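PDB 5DXI: trehalose-6-phosphate phosphatase from Candida albicans, which belongs to the trehalose-phosphatase family of the HAD superfamily and binds a magnesium ion together with beryllium trifluoride in its phosphatase domain. Local coordinates for residues A[65-70]-A[193-198]. Residues are numbered along the deposited sequence; the frame is centred on the assembly and turned at random.
Sequences WIISGR and EIVKRL. With GLC (alpha-D-glucopyranose), chain C; BEF (beryllium trifluoride ion), chain F.
L198 lies over one face of the W65 indole in a CH-pi contact: CD2 stands 3.6 Å from the centroid of the six-membered ring, 22° off its normal, while CD1 sits above the CG-CD2 bond, 3.6 Å from W65 CG. R70 has a sugar instead, its guanidinium carrying C2 of the glucopyranose over one face near the rim, with D30 bound at NE. Between the strand and the helix the rest is aliphatic. I67 keeps CD1 extended (chi2 170°), which carries it to I194 CG2 at 3.9 Å and, tip to tip, to L198 CD1 at 4.0 Å; V195 CG2 is slightly farther off. Just past the strand the chain turns to the ligands. S68 OG accepts from R70 N in an ST turn (2.9 Å), and F1 of beryllium trifluoride takes G69 N at 2.9 Å. K191, at the start of the same helix, also binds this ion and reaches I67 O. Residues 193-198 of helix 191-199 run nearly antiparallel to residues 65-67 of strand 62-67 (162°), on one side of the Rossmann-like HAD sheet, with L26 of strand 23-27, M94 of strand 93-95 and S87 of strand 85-88 around the contact.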
loop_
_atom_site.group_PDB
_atom_site.type_symbol
_atom_site.label_atom_id
_atom_site.label_comp_id
_atom_site.label_asym_id
_atom_site.label_seq_id
_atom_site.Cartn_x
_atom_site.Cartn_y
_atom_site.Cartn_z
ATOM N N TRP A 65 -4.105 -4.683 8.346
ATOM C CA TRP A 65 -2.779 -4.102 8.190
ATOM C C TRP A 65 -2.816 -2.834 7.345
ATOM O O TRP A 65 -3.482 -2.783 6.294
ATOM C CB TRP A 65 -1.820 -5.124 7.567
ATOM C CG TRP A 65 -1.326 -6.098 8.579
ATOM C CD1 TRP A 65 -2.032 -7.121 9.137
ATOM C CD2 TRP A 65 -0.027 -6.133 9.168
ATOM N NE1 TRP A 65 -1.250 -7.796 10.035
ATOM C CE2 TRP A 65 -0.015 -7.205 10.083
ATOM C CE3 TRP A 65 1.129 -5.362 9.011
ATOM C CZ2 TRP A 65 1.113 -7.536 10.833
ATOM C CZ3 TRP A 65 2.248 -5.683 9.763
ATOM C CH2 TRP A 65 2.235 -6.764 10.660
ATOM N N ILE A 66 -2.120 -1.808 7.836
ATOM C CA ILE A 66 -1.882 -0.587 7.085
ATOM C C ILE A 66 -0.481 -0.667 6.487
ATOM O O ILE A 66 0.508 -0.736 7.216
ATOM C CB ILE A 66 -2.007 0.676 7.959
ATOM C CG1 ILE A 66 -3.259 0.601 8.858
ATOM C CG2 ILE A 66 -1.959 1.927 7.089
ATOM C CD1 ILE A 66 -4.565 0.408 8.105
ATOM N N ILE A 67 -0.411 -0.694 5.160
ATOM C CA ILE A 67 0.837 -0.871 4.434
ATOM C C ILE A 67 1.099 0.357 3.575
ATOM O O ILE A 67 0.430 0.574 2.559
ATOM C CB ILE A 67 0.777 -2.162 3.556
ATOM C CG1 ILE A 67 0.389 -3.352 4.437
ATOM C CG2 ILE A 67 2.091 -2.395 2.833
ATOM C CD1 ILE A 67 0.072 -4.610 3.690
ATOM N N SER A 68 2.074 1.164 3.983
ATOM C CA SER A 68 2.171 2.531 3.497
ATOM C C SER A 68 3.585 2.912 3.078
ATOM O O SER A 68 4.546 2.256 3.464
ATOM C CB SER A 68 1.680 3.507 4.603
ATOM O OG SER A 68 1.754 4.860 4.170
ATOM N N GLY A 69 3.703 3.988 2.301
ATOM C CA GLY A 69 4.993 4.609 2.048
ATOM C C GLY A 69 5.447 5.492 3.207
ATOM O O GLY A 69 6.634 5.847 3.305
ATOM N N ARG A 70 4.508 5.832 4.095
ATOM C CA ARG A 70 4.782 6.687 5.266
ATOM C C ARG A 70 5.877 6.127 6.168
ATOM O O ARG A 70 6.034 4.904 6.285
ATOM C CB ARG A 70 3.509 6.869 6.101
ATOM C CG ARG A 70 2.408 7.724 5.473
ATOM C CD ARG A 70 2.861 9.178 5.236
ATOM N NE ARG A 70 1.765 9.974 4.688
ATOM C CZ ARG A 70 1.520 11.254 4.964
ATOM N NH1 ARG A 70 2.298 11.935 5.804
ATOM N NH2 ARG A 70 0.482 11.856 4.393
ATOM N N GLU A 193 6.217 -7.962 -0.936
ATOM C CA GLU A 193 6.840 -8.848 0.049
ATOM C C GLU A 193 6.030 -8.898 1.332
ATOM O O GLU A 193 5.844 -9.963 1.933
ATOM C CB GLU A 193 8.253 -8.375 0.399
ATOM C CG GLU A 193 9.342 -8.942 -0.449
ATOM C CD GLU A 193 9.329 -10.457 -0.463
ATOM O OE1 GLU A 193 9.381 -11.086 0.628
ATOM O OE2 GLU A 193 9.249 -11.000 -1.575
ATOM N N ILE A 194 5.587 -7.723 1.766
ATOM C CA ILE A 194 4.777 -7.602 2.976
ATOM C C ILE A 194 3.512 -8.446 2.837
ATOM O O ILE A 194 3.148 -9.200 3.746
ATOM C CB ILE A 194 4.385 -6.117 3.273
ATOM C CG1 ILE A 194 5.625 -5.226 3.357
ATOM C CG2 ILE A 194 3.583 -5.998 4.566
ATOM C CD1 ILE A 194 6.577 -5.603 4.487
ATOM N N VAL A 195 2.841 -8.305 1.698
ATOM C CA VAL A 195 1.601 -9.018 1.468
ATOM C C VAL A 195 1.846 -10.540 1.482
ATOM O O VAL A 195 1.080 -11.294 2.087
ATOM C CB VAL A 195 0.956 -8.586 0.142
ATOM C CG1 VAL A 195 -0.142 -9.548 -0.234
ATOM C CG2 VAL A 195 0.412 -7.156 0.285
ATOM N N LYS A 196 2.934 -10.974 0.850
ATOM C CA LYS A 196 3.318 -12.394 0.885
ATOM C C LYS A 196 3.544 -12.876 2.327
ATOM O O LYS A 196 3.087 -13.958 2.706
ATOM C CB LYS A 196 4.572 -12.633 0.032
ATOM C CG LYS A 196 5.101 -14.063 0.046
ATOM C CD LYS A 196 6.132 -14.288 -1.075
ATOM C CE LYS A 196 7.471 -13.621 -0.771
ATOM N NZ LYS A 196 8.427 -13.682 -1.926
ATOM N N ARG A 197 4.227 -12.068 3.133
ATOM C CA ARG A 197 4.516 -12.457 4.510
ATOM C C ARG A 197 3.267 -12.521 5.381
ATOM O O ARG A 197 3.248 -13.231 6.392
ATOM C CB ARG A 197 5.527 -11.500 5.137
ATOM C CG ARG A 197 6.942 -11.712 4.624
ATOM C CD ARG A 197 7.845 -10.616 5.147
ATOM N NE ARG A 197 9.192 -10.699 4.591
ATOM C CZ ARG A 197 10.283 -10.764 5.345
ATOM N NH1 ARG A 197 10.166 -10.752 6.664
ATOM N NH2 ARG A 197 11.482 -10.833 4.789
ATOM N N LEU A 198 2.229 -11.797 4.978
ATOM C CA LEU A 198 0.995 -11.717 5.757
ATOM C C LEU A 198 -0.029 -12.737 5.313
ATOM O O LEU A 198 -0.772 -13.281 6.133
ATOM C CB LEU A 198 0.394 -10.318 5.665
ATOM C CG LEU A 198 1.177 -9.207 6.360
ATOM C CD1 LEU A 198 0.539 -7.833 6.095
ATOM C CD2 LEU A 198 1.301 -9.470 7.879
HETATM C C1 GLC C . 2.539 10.606 1.067
HETATM C C2 GLC C . 3.865 10.784 1.794
HETATM C C3 GLC C . 4.929 9.897 1.139
HETATM C C4 GLC C . 4.448 8.456 1.138
HETATM C C5 GLC C . 3.110 8.382 0.410
HETATM C C6 GLC C . 2.552 6.974 0.503
HETATM O O1 GLC C . 2.642 11.096 -0.269
HETATM O O2 GLC C . 4.244 12.155 1.729
HETATM O O3 GLC C . 6.143 9.973 1.872
HETATM O O4 GLC C . 5.405 7.603 0.474
HETATM O O5 GLC C . 2.155 9.231 1.023
HETATM O O6 GLC C . 2.234 6.690 1.871
HETATM BE BE BEF F . -0.213 4.192 0.811
HETATM F F1 BEF F . 1.511 4.241 0.421
HETATM F F2 BEF F . -0.377 5.827 0.164
HETATM F F3 BEF F . -0.026 4.893 2.423
#